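Local structure of rhamnosidase B (Bacillus sp., 2OKX) at residues A[443-448]-A[835-840]; A[467-472]-A[857-862]; A[554-559]-A[861-866]; A[828-833]-A[842-847]. The protein probably hydrolyses terminal alpha-L-rhamnose residues from rhamnosylated glycosides and oligosaccharides, as an inverting family 78 glycoside hydrolase. All blocks are in the same frame, centred on the assembly; numbering follows the deposited sequence. Where two conformers were deposited one is given.

Interaction 1: A[443-448]-A[835-840]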
loop_
_atom_site.group_PDB
_atom_site.type_symbol
_atom_site.label_atom_id
_atom_site.label_comp_id
_atom_site.label_asym_id
_atom_site.label_seq_id
_atom_site.Cartn_x
_atom_site.Cartn_y
_atom_site.Cartn_z
ATOM N N LEU A 443 -3.555 -11.268 -15.813
ATOM C CA LEU A 443 -2.746 -10.212 -16.410
ATOM C C LEU A 443 -1.376 -10.749 -16.841
ATOM O O LEU A 443 -0.702 -10.137 -17.663
ATOM C CB LEU A 443 -2.545 -9.054 -15.420
ATOM C CG LEU A 443 -3.786 -8.257 -15.012
ATOM C CD1 LEU A 443 -3.361 -7.023 -14.221
ATOM C CD2 LEU A 443 -4.566 -7.847 -16.257
ATOM N N GLY A 444 -0.973 -11.889 -16.282
ATOM C CA GLY A 444 0.314 -12.479 -16.625
ATOM C C GLY A 444 1.357 -12.169 -15.566
ATOM O O GLY A 444 2.360 -12.869 -15.421
ATOM N N ALA A 445 1.105 -11.101 -14.821
ATOM C CA ALA A 445 1.993 -10.670 -13.755
ATOM C C ALA A 445 1.232 -9.679 -12.898
ATOM O O ALA A 445 0.169 -9.194 -13.280
ATOM C CB ALA A 445 3.240 -10.001 -14.336
ATOM N N GLU A 446 1.776 -9.385 -11.730
ATOM C CA GLU A 446 1.157 -8.421 -10.848
ATOM C C GLU A 446 1.213 -7.082 -11.578
ATOM O O GLU A 446 2.169 -6.809 -12.308
ATOM C CB GLU A 446 1.954 -8.333 -9.545
ATOM C CG GLU A 446 1.409 -7.354 -8.512
ATOM C CD GLU A 446 0.627 -8.042 -7.406
ATOM O OE1 GLU A 446 0.341 -7.379 -6.383
ATOM O OE2 GLU A 446 0.299 -9.240 -7.553
ATOM N N ARG A 447 0.174 -6.269 -11.417
ATOM C CA ARG A 447 0.152 -4.939 -12.008
ATOM C C ARG A 447 -0.541 -4.007 -11.018
ATOM O O ARG A 447 -1.151 -4.459 -10.046
ATOM C CB ARG A 447 -0.557 -4.933 -13.372
ATOM C CG ARG A 447 0.231 -5.664 -14.472
ATOM C CD ARG A 447 -0.179 -5.231 -15.874
ATOM N NE ARG A 447 0.543 -5.953 -16.925
ATOM C CZ ARG A 447 1.844 -5.824 -17.187
ATOM N NH1 ARG A 447 2.600 -4.993 -16.482
ATOM N NH2 ARG A 447 2.396 -6.530 -18.166
ATOM N N SER A 448 -0.419 -2.707 -11.243
ATOM C CA SER A 448 -1.024 -1.726 -10.354
ATOM C C SER A 448 -1.606 -0.619 -11.210
ATOM O O SER A 448 -0.902 -0.014 -12.022
ATOM C CB SER A 448 0.036 -1.156 -9.405
ATOM O OG SER A 448 -0.494 -0.146 -8.564
ATOM N N ASP A 835 5.509 -19.414 -9.255
ATOM C CA ASP A 835 5.238 -18.477 -10.345
ATOM C C ASP A 835 5.120 -17.008 -9.934
ATOM O O ASP A 835 4.343 -16.253 -10.516
ATOM C CB ASP A 835 3.975 -18.914 -11.101
ATOM C CG ASP A 835 3.837 -18.237 -12.453
ATOM O OD1 ASP A 835 4.873 -17.980 -13.100
ATOM O OD2 ASP A 835 2.694 -17.973 -12.881
ATOM N N ALA A 836 5.898 -16.599 -8.940
ATOM C CA ALA A 836 5.871 -15.210 -8.499
ATOM C C ALA A 836 6.396 -14.305 -9.619
ATOM O O ALA A 836 7.299 -14.684 -10.366
ATOM C CB ALA A 836 6.732 -15.039 -7.244
ATOM N N THR A 837 5.819 -13.117 -9.747
ATOM C CA THR A 837 6.277 -12.176 -10.761
ATOM C C THR A 837 6.770 -10.929 -10.038
ATOM O O THR A 837 7.188 -9.956 -10.665
ATOM C CB THR A 837 5.147 -11.812 -11.758
ATOM O OG1 THR A 837 3.968 -11.429 -11.040
ATOM C CG2 THR A 837 4.830 -13.008 -12.658
ATOM N N THR A 838 6.710 -10.989 -8.709
ATOM C CA THR A 838 7.150 -9.915 -7.823
ATOM C C THR A 838 7.675 -10.561 -6.540
ATOM O O THR A 838 7.441 -11.746 -6.298
ATOM C CB THR A 838 5.988 -8.940 -7.474
ATOM O OG1 THR A 838 4.870 -9.679 -6.969
ATOM C CG2 THR A 838 5.552 -8.165 -8.708
ATOM N N CYS A 839 8.378 -9.785 -5.718
ATOM C CA CYS A 839 8.950 -10.296 -4.476
ATOM C C CYS A 839 7.995 -10.267 -3.290
ATOM O O CYS A 839 7.386 -9.236 -2.985
ATOM C CB CYS A 839 10.212 -9.507 -4.129
ATOM S SG CYS A 839 11.420 -9.532 -5.466
ATOM N N TRP A 840 7.903 -11.407 -2.613
ATOM C CA TRP A 840 7.022 -11.571 -1.462
ATOM C C TRP A 840 7.379 -10.696 -0.278
ATOM O O TRP A 840 8.546 -10.413 -0.022
ATOM C CB TRP A 840 7.024 -13.025 -0.984
ATOM C CG TRP A 840 6.537 -14.017 -1.986
ATOM C CD1 TRP A 840 5.912 -13.758 -3.175
ATOM C CD2 TRP A 840 6.625 -15.439 -1.879
ATOM N NE1 TRP A 840 5.608 -14.939 -3.815
ATOM C CE2 TRP A 840 6.035 -15.984 -3.040
ATOM C CE3 TRP A 840 7.148 -16.309 -0.912
ATOM C CZ2 TRP A 840 5.954 -17.363 -3.262
ATOM C CZ3 TRP A 840 7.068 -17.680 -1.134
ATOM C CH2 TRP A 840 6.474 -18.192 -2.302
#
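Ala445 and Glu446 meet Thr837 and Thr838 at a domain interface: the corner between strands 436-443 and 446-448 of the concanavalin-like domain faces the long loop that follows helix 817-833 of the six-hairpin glycosidase domain. The tie across the interface is a hydrogen bond from the backbone N of Glu446 to OG1 of Thr837, 3.1 Å long and fairly straight at 158°. Thr837 can offer this oxygen because chi1 of 50° sets OG1 between its own backbone N and carbonyl carbon, pointing at the corner, while CG2 lies beside the N and reaches toward the turn, 3.7 Å from O of Gly444. The CB of Ala445 fills the angle between these branches, 3.7 Å from CB of Thr837. One residue on, methyl meets methylene: CG2 of Thr838 sits 3.7 Å from CB of Glu446. Its hydroxyl is turned to other business, a hydrogen bond with the carbonyl O of His860 farther along the same loop. CG of Glu446 stands anti to the backbone N, and the chain bends at chi2 to bring the carboxylate close to that of Glu469. The carbonyl of Glu446 is held from helix 544-559, by NE2 of His555. The chemistry across the gap is therefore economical: one threonine hydroxyl accepts from the backbone N of Glu446, close to where the chain turns its corner, and small aliphatic groups close round that bond, fixing the loop to the corner with little buried surface.

Interaction 2: A[467-472]-A[857-862]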
loop_
_atom_site.group_PDB
_atom_site.type_symbol
_atom_site.label_atom_id
_atom_site.label_comp_id
_atom_site.label_asym_id
_atom_site.label_seq_id
_atom_site.Cartn_x
_atom_site.Cartn_y
_atom_site.Cartn_z
ATOM N N GLY A 467 -9.830 -8.197 -7.675
ATOM C CA GLY A 467 -8.467 -8.589 -7.987
ATOM C C GLY A 467 -7.695 -9.263 -6.868
ATOM O O GLY A 467 -7.711 -8.807 -5.725
ATOM N N VAL A 468 -7.028 -10.366 -7.196
ATOM C CA VAL A 468 -6.214 -11.074 -6.215
ATOM C C VAL A 468 -4.801 -11.193 -6.777
ATOM O O VAL A 468 -4.589 -11.007 -7.976
ATOM C CB VAL A 468 -6.776 -12.479 -5.885
ATOM C CG1 VAL A 468 -8.187 -12.348 -5.324
ATOM C CG2 VAL A 468 -6.770 -13.367 -7.119
ATOM N N GLU A 469 -3.841 -11.491 -5.907
ATOM C CA GLU A 469 -2.440 -11.611 -6.310
ATOM C C GLU A 469 -1.999 -13.041 -6.573
ATOM O O GLU A 469 -1.102 -13.280 -7.383
ATOM C CB GLU A 469 -1.518 -11.089 -5.209
ATOM C CG GLU A 469 -1.758 -9.691 -4.728
ATOM C CD GLU A 469 -0.677 -9.262 -3.757
ATOM O OE1 GLU A 469 -0.572 -9.866 -2.670
ATOM O OE2 GLU A 469 0.077 -8.327 -4.089
ATOM N N TYR A 470 -2.620 -13.978 -5.868
ATOM C CA TYR A 470 -2.221 -15.370 -5.952
ATOM C C TYR A 470 -3.333 -16.409 -5.972
ATOM O O TYR A 470 -4.317 -16.307 -5.244
ATOM C CB TYR A 470 -1.287 -15.665 -4.765
ATOM C CG TYR A 470 -0.707 -17.059 -4.737
ATOM C CD1 TYR A 470 -1.356 -18.102 -4.069
ATOM C CD2 TYR A 470 0.481 -17.347 -5.409
ATOM C CE1 TYR A 470 -0.834 -19.397 -4.075
ATOM C CE2 TYR A 470 1.005 -18.632 -5.423
ATOM C CZ TYR A 470 0.348 -19.652 -4.758
ATOM O OH TYR A 470 0.882 -20.920 -4.784
ATOM N N MET A 471 -3.151 -17.413 -6.818
ATOM C CA MET A 471 -4.067 -18.535 -6.907
ATOM C C MET A 471 -3.320 -19.686 -7.560
ATOM O O MET A 471 -2.443 -19.476 -8.407
ATOM C CB MET A 471 -5.366 -18.166 -7.655
ATOM C CG MET A 471 -5.248 -17.619 -9.048
ATOM S SD MET A 471 -6.824 -16.812 -9.549
ATOM C CE MET A 471 -7.963 -18.201 -9.503
ATOM N N ARG A 472 -3.633 -20.903 -7.129
ATOM C CA ARG A 472 -2.961 -22.082 -7.652
ATOM C C ARG A 472 -3.763 -23.356 -7.426
ATOM O O ARG A 472 -4.170 -23.651 -6.306
ATOM C CB ARG A 472 -1.590 -22.242 -6.981
ATOM C CG ARG A 472 -0.825 -23.499 -7.403
ATOM C CD ARG A 472 0.398 -23.750 -6.513
ATOM N NE ARG A 472 1.125 -24.960 -6.904
ATOM C CZ ARG A 472 1.933 -25.045 -7.956
ATOM N NH1 ARG A 472 2.139 -23.987 -8.735
ATOM N NH2 ARG A 472 2.524 -26.199 -8.242
ATOM N N THR A 857 2.638 -15.900 2.020
ATOM C CA THR A 857 2.924 -14.539 2.463
ATOM C C THR A 857 1.609 -13.764 2.386
ATOM O O THR A 857 0.641 -14.250 1.797
ATOM C CB THR A 857 3.951 -13.873 1.510
ATOM O OG1 THR A 857 4.210 -12.524 1.921
ATOM C CG2 THR A 857 3.411 -13.866 0.084
ATOM N N ARG A 858 1.555 -12.577 2.982
ATOM C CA ARG A 858 0.333 -11.775 2.895
ATOM C C ARG A 858 0.392 -11.102 1.527
ATOM O O ARG A 858 -0.288 -11.512 0.584
ATOM C CB ARG A 858 0.284 -10.704 3.991
ATOM C CG ARG A 858 -0.952 -9.803 3.869
ATOM C CD ARG A 858 -0.898 -8.570 4.764
ATOM N NE ARG A 858 0.225 -7.685 4.456
ATOM C CZ ARG A 858 0.159 -6.356 4.502
ATOM N NH1 ARG A 858 -0.980 -5.757 4.833
ATOM N NH2 ARG A 858 1.237 -5.622 4.237
ATOM N N SER A 859 1.224 -10.071 1.427
ATOM C CA SER A 859 1.421 -9.350 0.176
ATOM C C SER A 859 2.452 -10.092 -0.677
ATOM O O SER A 859 3.495 -10.524 -0.173
ATOM C CB SER A 859 1.926 -7.941 0.460
ATOM O OG SER A 859 2.492 -7.364 -0.703
ATOM N N HIS A 860 2.160 -10.242 -1.966
ATOM C CA HIS A 860 3.072 -10.928 -2.873
ATOM C C HIS A 860 3.966 -9.951 -3.623
ATOM O O HIS A 860 4.776 -10.360 -4.455
ATOM C CB HIS A 860 2.280 -11.776 -3.875
ATOM C CG HIS A 860 1.673 -13.004 -3.273
ATOM N ND1 HIS A 860 2.095 -14.276 -3.596
ATOM C CD2 HIS A 860 0.711 -13.154 -2.333
ATOM C CE1 HIS A 860 1.419 -15.155 -2.878
ATOM N NE2 HIS A 860 0.574 -14.501 -2.103
ATOM N N CYS A 861 3.823 -8.664 -3.326
ATOM C CA CYS A 861 4.611 -7.638 -4.003
ATOM C C CYS A 861 5.019 -6.531 -3.029
ATOM O O CYS A 861 4.279 -5.571 -2.834
ATOM C CB CYS A 861 3.791 -7.046 -5.162
ATOM S SG CYS A 861 4.649 -5.810 -6.187
ATOM N N HIS A 862 6.193 -6.683 -2.419
ATOM C CA HIS A 862 6.729 -5.711 -1.460
ATOM C C HIS A 862 8.143 -5.366 -1.911
ATOM O O HIS A 862 9.047 -6.193 -1.804
ATOM C CB HIS A 862 6.787 -6.318 -0.049
ATOM C CG HIS A 862 5.712 -5.829 0.871
ATOM N ND1 HIS A 862 5.982 -5.138 2.034
ATOM C CD2 HIS A 862 4.365 -5.941 0.805
ATOM C CE1 HIS A 862 4.847 -4.847 2.646
ATOM N NE2 HIS A 862 3.851 -5.324 1.921
HETATM O O HOH W 1 -2.326 -11.524 -1.430
HETATM O O HOH W 2 1.080 -6.387 -2.677
#
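Glu469 reaches from the break in strand 462-472, in the concanavalin-like domain, across the domain interface to the glycosidase-domain loop at Ser859-Cys861. Its CB already lies 4.1 Å from CB of His860. CG stands anti to the carbonyl carbon (chi1 -55°), and the chain runs on extended, carrying CD to the backbone of the loop. There OE1 accepts from N of His860 at 2.8 Å, with the N-H arriving from above the carboxylate plane, 36° out of it. A water donates to the same OE1 at 2.7 Å and also to O of Arg858, so this oxygen is gripped twice. OE2 receives a second water at 2.6 Å, and Ser570 adds a weak bond from outside. An amide and two waters are thus the main polar partners of this buried carboxylate between two domains. Next along the strand, Tyr470 lays its CB over one face of the His860 ring, a CH-pi contact 3.6 Å from the centroid, with CG and CD2 of its own ring close to CE1 of the histidine. The two rings are nearly parallel, 15° apart, but slid so far that they barely overlap. NE2 of His860 is hydrogen-bonded to OE1 of Gln477, which fixes how the imidazole is turned. On the face opposite Tyr470, CG2 of Thr857 sits 3.6 Å above the ring plane, over its centre.

Interaction 3: A[554-559]-A[861-866]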
loop_
_atom_site.group_PDB
_atom_site.type_symbol
_atom_site.label_atom_id
_atom_site.label_comp_id
_atom_site.label_asym_id
_atom_site.label_seq_id
_atom_site.Cartn_x
_atom_site.Cartn_y
_atom_site.Cartn_z
ATOM N N ARG A 554 13.025 -6.091 -10.122
ATOM C CA ARG A 554 12.844 -4.853 -10.871
ATOM C C ARG A 554 11.345 -4.550 -10.996
ATOM O O ARG A 554 10.910 -3.413 -10.804
ATOM C CB ARG A 554 13.465 -5.001 -12.266
ATOM C CG ARG A 554 13.677 -3.703 -13.046
ATOM C CD ARG A 554 12.758 -3.584 -14.259
ATOM N NE ARG A 554 12.807 -4.734 -15.169
ATOM C CZ ARG A 554 13.642 -4.885 -16.195
ATOM N NH1 ARG A 554 13.569 -5.981 -16.940
ATOM N NH2 ARG A 554 14.542 -3.957 -16.493
ATOM N N HIS A 555 10.556 -5.567 -11.322
ATOM C CA HIS A 555 9.118 -5.361 -11.475
ATOM C C HIS A 555 8.465 -4.943 -10.156
ATOM O O HIS A 555 7.601 -4.068 -10.133
ATOM C CB HIS A 555 8.447 -6.628 -12.010
ATOM C CG HIS A 555 7.031 -6.411 -12.439
ATOM N ND1 HIS A 555 6.676 -5.449 -13.360
ATOM C CD2 HIS A 555 5.879 -7.013 -12.059
ATOM C CE1 HIS A 555 5.366 -5.466 -13.527
ATOM N NE2 HIS A 555 4.859 -6.406 -12.751
ATOM N N THR A 556 8.885 -5.563 -9.059
ATOM C CA THR A 556 8.332 -5.238 -7.746
ATOM C C THR A 556 8.582 -3.763 -7.419
ATOM O O THR A 556 7.703 -3.058 -6.926
ATOM C CB THR A 556 8.986 -6.085 -6.639
ATOM O OG1 THR A 556 8.839 -7.474 -6.949
ATOM C CG2 THR A 556 8.331 -5.793 -5.285
ATOM N N THR A 557 9.799 -3.312 -7.695
ATOM C CA THR A 557 10.188 -1.933 -7.424
ATOM C C THR A 557 9.346 -0.964 -8.241
ATOM O O THR A 557 8.882 0.048 -7.727
ATOM C CB THR A 557 11.682 -1.734 -7.731
ATOM O OG1 THR A 557 12.438 -2.676 -6.960
ATOM C CG2 THR A 557 12.129 -0.310 -7.373
ATOM N N ARG A 558 9.148 -1.284 -9.513
ATOM C CA ARG A 558 8.340 -0.458 -10.402
ATOM C C ARG A 558 6.932 -0.268 -9.831
ATOM O O ARG A 558 6.443 0.857 -9.724
ATOM C CB ARG A 558 8.275 -1.119 -11.782
ATOM C CG ARG A 558 7.478 -0.384 -12.847
ATOM C CD ARG A 558 7.909 -0.888 -14.222
ATOM N NE ARG A 558 8.026 -2.346 -14.246
ATOM C CZ ARG A 558 8.841 -3.020 -15.053
ATOM N NH1 ARG A 558 9.618 -2.365 -15.907
ATOM N NH2 ARG A 558 8.890 -4.345 -15.000
ATOM N N LEU A 559 6.288 -1.370 -9.458
ATOM C CA LEU A 559 4.925 -1.310 -8.935
ATOM C C LEU A 559 4.799 -0.646 -7.569
ATOM O O LEU A 559 3.703 -0.243 -7.168
ATOM C CB LEU A 559 4.317 -2.715 -8.876
ATOM C CG LEU A 559 4.202 -3.494 -10.187
ATOM C CD1 LEU A 559 3.429 -4.773 -9.907
ATOM C CD2 LEU A 559 3.491 -2.664 -11.259
ATOM N N CYS A 861 3.823 -8.664 -3.326
ATOM C CA CYS A 861 4.611 -7.638 -4.003
ATOM C C CYS A 861 5.019 -6.531 -3.029
ATOM O O CYS A 861 4.279 -5.571 -2.834
ATOM C CB CYS A 861 3.791 -7.046 -5.162
ATOM S SG CYS A 861 4.649 -5.810 -6.187
ATOM N N HIS A 862 6.193 -6.683 -2.419
ATOM C CA HIS A 862 6.729 -5.711 -1.460
ATOM C C HIS A 862 8.143 -5.366 -1.911
ATOM O O HIS A 862 9.047 -6.193 -1.804
ATOM C CB HIS A 862 6.787 -6.318 -0.049
ATOM C CG HIS A 862 5.712 -5.829 0.871
ATOM N ND1 HIS A 862 5.982 -5.138 2.034
ATOM C CD2 HIS A 862 4.365 -5.941 0.805
ATOM C CE1 HIS A 862 4.847 -4.847 2.646
ATOM N NE2 HIS A 862 3.851 -5.324 1.921
ATOM N N ALA A 863 8.334 -4.149 -2.412
ATOM C CA ALA A 863 9.648 -3.746 -2.899
ATOM C C ALA A 863 10.722 -3.739 -1.819
ATOM O O ALA A 863 11.907 -3.669 -2.133
ATOM C CB ALA A 863 9.571 -2.372 -3.579
ATOM N N TRP A 864 10.331 -3.809 -0.550
ATOM C CA TRP A 864 11.348 -3.825 0.492
ATOM C C TRP A 864 12.068 -5.178 0.441
ATOM O O TRP A 864 13.098 -5.380 1.090
ATOM C CB TRP A 864 10.721 -3.538 1.875
ATOM C CG TRP A 864 10.019 -4.674 2.585
ATOM C CD1 TRP A 864 9.643 -5.884 2.068
ATOM C CD2 TRP A 864 9.612 -4.686 3.962
ATOM N NE1 TRP A 864 9.031 -6.649 3.039
ATOM C CE2 TRP A 864 8.999 -5.936 4.210
ATOM C CE3 TRP A 864 9.707 -3.758 5.010
ATOM C CZ2 TRP A 864 8.483 -6.283 5.466
ATOM C CZ3 TRP A 864 9.195 -4.102 6.261
ATOM C CH2 TRP A 864 8.590 -5.358 6.476
ATOM N N SER A 865 11.532 -6.078 -0.385
ATOM C CA SER A 865 12.072 -7.425 -0.575
ATOM C C SER A 865 12.842 -7.580 -1.895
ATOM O O SER A 865 13.246 -8.691 -2.241
ATOM C CB SER A 865 10.933 -8.453 -0.584
ATOM O OG SER A 865 10.247 -8.509 0.654
ATOM N N ALA A 866 13.050 -6.485 -2.625
ATOM C CA ALA A 866 13.732 -6.560 -3.924
ATOM C C ALA A 866 15.264 -6.529 -3.895
ATOM O O ALA A 866 15.900 -6.114 -4.868
ATOM C CB ALA A 866 13.211 -5.444 -4.842
#
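Thr556 and Cys861 belong to a buried packing contact inside the glycosidase domain, where the last turns of helix 544-559 lie against the loop that carries the short 3-10 segment 863-865. The methyl of Thr556 does most of the touching. With chi1 at -56° its CG2 stands anti to the backbone N and presses onto the loop backbone, 3.3 Å from N of Ala863 and 3.4 Å from C of His862. The same torsion sets OG1 beside its own backbone N, where it bonds to O of Ile552, a turn back, and to N of Cys839, so the hydroxyl is engaged outside this contact. SG of Cys861 rests between two side chains, 3.8 Å from CG2 of Thr556 and 4.0 Å from CD1 of Leu559. Two residues before that leucine, Thr557 offers its CA to CB of Ala863, 3.9 Å away, while CB of Ala866 comes within 3.6 Å of Thr557 OG1, a hydroxyl already paired with O of Ser553. What crosses here is van der Waals contact alone: the two threonines spend their polar atoms elsewhere, and small alanine and cysteine side chains let backbone come close to backbone, 4.9 Å between the CA atoms of Thr557 and Ala863.

Interaction 4: A[828-833]-A[842-847]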
loop_
_atom_site.group_PDB
_atom_site.type_symbol
_atom_site.label_atom_id
_atom_site.label_comp_id
_atom_site.label_asym_id
_atom_site.label_seq_id
_atom_site.Cartn_x
_atom_site.Cartn_y
_atom_site.Cartn_z
ATOM N N TYR A 828 14.694 -16.721 -3.145
ATOM C CA TYR A 828 13.912 -16.103 -4.197
ATOM C C TYR A 828 13.492 -17.199 -5.168
ATOM O O TYR A 828 12.458 -17.092 -5.831
ATOM C CB TYR A 828 14.724 -15.002 -4.879
ATOM C CG TYR A 828 14.863 -13.783 -3.994
ATOM C CD1 TYR A 828 13.972 -12.712 -4.104
ATOM C CD2 TYR A 828 15.854 -13.718 -3.007
ATOM C CE1 TYR A 828 14.062 -11.608 -3.251
ATOM C CE2 TYR A 828 15.952 -12.623 -2.153
ATOM C CZ TYR A 828 15.055 -11.574 -2.280
ATOM O OH TYR A 828 15.147 -10.489 -1.438
ATOM N N GLY A 829 14.283 -18.266 -5.231
ATOM C CA GLY A 829 13.939 -19.380 -6.099
ATOM C C GLY A 829 12.612 -20.000 -5.669
ATOM O O GLY A 829 11.824 -20.449 -6.503
ATOM N N GLN A 830 12.358 -20.024 -4.364
ATOM C CA GLN A 830 11.112 -20.591 -3.853
ATOM C C GLN A 830 9.923 -19.730 -4.293
ATOM O O GLN A 830 8.819 -20.235 -4.490
ATOM C CB GLN A 830 11.152 -20.698 -2.325
ATOM C CG GLN A 830 10.933 -19.385 -1.591
ATOM C CD GLN A 830 10.913 -19.553 -0.078
ATOM O OE1 GLN A 830 10.242 -20.441 0.451
ATOM N NE2 GLN A 830 11.645 -18.690 0.626
ATOM N N MET A 831 10.150 -18.429 -4.451
ATOM C CA MET A 831 9.089 -17.528 -4.897
ATOM C C MET A 831 8.754 -17.873 -6.340
ATOM O O MET A 831 7.585 -17.998 -6.710
ATOM C CB MET A 831 9.549 -16.072 -4.828
ATOM C CG MET A 831 9.801 -15.562 -3.427
ATOM S SD MET A 831 10.320 -13.847 -3.454
ATOM C CE MET A 831 11.200 -13.733 -1.887
ATOM N N LEU A 832 9.797 -18.029 -7.151
ATOM C CA LEU A 832 9.635 -18.363 -8.557
ATOM C C LEU A 832 8.991 -19.736 -8.748
ATOM O O LEU A 832 8.316 -19.981 -9.752
ATOM C CB LEU A 832 10.996 -18.319 -9.259
ATOM C CG LEU A 832 11.570 -16.904 -9.394
ATOM C CD1 LEU A 832 13.054 -16.964 -9.748
ATOM C CD2 LEU A 832 10.782 -16.146 -10.453
ATOM N N ARG A 833 9.202 -20.631 -7.787
ATOM C CA ARG A 833 8.625 -21.966 -7.879
ATOM C C ARG A 833 7.107 -21.836 -7.943
ATOM O O ARG A 833 6.443 -22.591 -8.650
ATOM C CB ARG A 833 9.036 -22.819 -6.674
ATOM C CG ARG A 833 8.580 -24.285 -6.760
ATOM C CD ARG A 833 7.218 -24.516 -6.092
ATOM N NE ARG A 833 6.739 -25.889 -6.289
ATOM C CZ ARG A 833 6.162 -26.329 -7.404
ATOM N NH1 ARG A 833 5.980 -25.507 -8.430
ATOM N NH2 ARG A 833 5.766 -27.592 -7.498
ATOM N N MET A 842 6.924 -11.540 2.861
ATOM C CA MET A 842 7.548 -12.393 3.864
ATOM C C MET A 842 7.811 -13.783 3.320
ATOM O O MET A 842 7.353 -14.136 2.226
ATOM C CB MET A 842 6.633 -12.522 5.087
ATOM C CG MET A 842 6.241 -11.203 5.729
ATOM S SD MET A 842 4.886 -11.418 6.912
ATOM C CE MET A 842 3.527 -11.709 5.765
ATOM N N TYR A 843 8.550 -14.572 4.097
ATOM C CA TYR A 843 8.859 -15.944 3.728
ATOM C C TYR A 843 7.780 -16.860 4.290
ATOM O O TYR A 843 7.091 -16.507 5.249
ATOM C CB TYR A 843 10.221 -16.357 4.293
ATOM C CG TYR A 843 11.390 -15.708 3.595
ATOM C CD1 TYR A 843 12.424 -15.119 4.325
ATOM C CD2 TYR A 843 11.468 -15.687 2.202
ATOM C CE1 TYR A 843 13.507 -14.524 3.684
ATOM C CE2 TYR A 843 12.546 -15.096 1.552
ATOM C CZ TYR A 843 13.561 -14.515 2.300
ATOM O OH TYR A 843 14.625 -13.922 1.659
ATOM N N PRO A 844 7.607 -18.045 3.688
ATOM C CA PRO A 844 6.600 -18.999 4.157
ATOM C C PRO A 844 7.004 -19.590 5.504
ATOM O O PRO A 844 8.155 -19.467 5.925
ATOM C CB PRO A 844 6.597 -20.069 3.065
ATOM C CG PRO A 844 7.054 -19.339 1.853
ATOM C CD PRO A 844 8.163 -18.470 2.393
ATOM N N ASN A 845 6.045 -20.227 6.167
ATOM C CA ASN A 845 6.263 -20.888 7.450
ATOM C C ASN A 845 6.532 -20.005 8.666
ATOM O O ASN A 845 7.212 -20.417 9.609
ATOM C CB ASN A 845 7.365 -21.942 7.307
ATOM C CG ASN A 845 7.022 -22.998 6.267
ATOM O OD1 ASN A 845 5.865 -23.410 6.143
ATOM N ND2 ASN A 845 8.026 -23.448 5.521
ATOM N N PHE A 846 6.005 -18.787 8.631
ATOM C CA PHE A 846 6.101 -17.854 9.751
ATOM C C PHE A 846 4.651 -17.432 9.963
ATOM O O PHE A 846 3.958 -17.091 9.005
ATOM C CB PHE A 846 6.961 -16.633 9.409
ATOM C CG PHE A 846 8.442 -16.899 9.450
ATOM C CD1 PHE A 846 9.091 -17.469 8.361
ATOM C CD2 PHE A 846 9.183 -16.588 10.588
ATOM C CE1 PHE A 846 10.457 -17.725 8.401
ATOM C CE2 PHE A 846 10.552 -16.843 10.640
ATOM C CZ PHE A 846 11.190 -17.411 9.545
ATOM N N ALA A 847 4.185 -17.468 11.206
ATOM C CA ALA A 847 2.798 -17.119 11.500
ATOM C C ALA A 847 2.486 -15.625 11.506
ATOM O O ALA A 847 1.325 -15.231 11.369
ATOM C CB ALA A 847 2.390 -17.733 12.832
#
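Gln830 crosses Tyr843 at about a right angle, yet the amide and the phenol ring are turned to within 23° of parallel. The near atoms are NE2 of Gln830 and CD2 of Tyr843, 3.4 Å apart, with the nitrogen reaching the ring obliquely. The glutamine arrives there because chi1 of 77° stands CG over its own backbone, between N and carbonyl carbon, and the chain then runs out extended toward the loop. NE2 is also hydrogen-bonded to O of Asn827 one turn back, which helps settle the rotation of the amide and leaves OE1 pointing to Pro844. The proline comes at it from the opposite direction, its CD 3.5 Å from OE1; a carbon next to the proline nitrogen is somewhat polarised, so the approach is consistent with a weak electrostatic attraction. Met831 takes a different line. Its chain is extended beyond CG and runs obliquely to the tyrosine, where the terminal CE touches CE2 of Tyr843 at 3.9 Å. Beyond it, CE2 of Tyr828 comes within 4.2 Å of OH of Tyr843, and each phenol is tied down outside the contact: Tyr843 OH to OG of Ser804, Tyr828 OH to O of Ser865. Pro801, at the start of helix 801-813, packs on Tyr828, Met831 and Tyr843 alike. The whole is local packing in a domain of the six-hairpin glycosidase clan, whose fold is an (alpha/alpha)6 barrel: helix 817-833 ends in a Schellman motif, and the long connecting loop doubles back to lay a tyrosine-proline pair along its last turns.

In the fold
All four interactions use helix 817-833 or the long loop between it and helix 868-876. Along the chain the first partners come in the order 443-448, 467-472, 554-559 and 828-833; the loop then gives 835-840 to interaction 1, 842-847 to interaction 4, 857-862 to interaction 2 and 861-866 to interaction 3. Interactions 1 and 2 join it to the concanavalin-like domain, their centres about 8 Å apart; interactions 3 and 4, about 15 Å apart, hold it within the glycosidase domain. Interactions 2 and 3 share Cys861 and His862, and interaction 4 is nested inside the loops closed by both. One irregular connection thus couples the beta domain to the helical barrel.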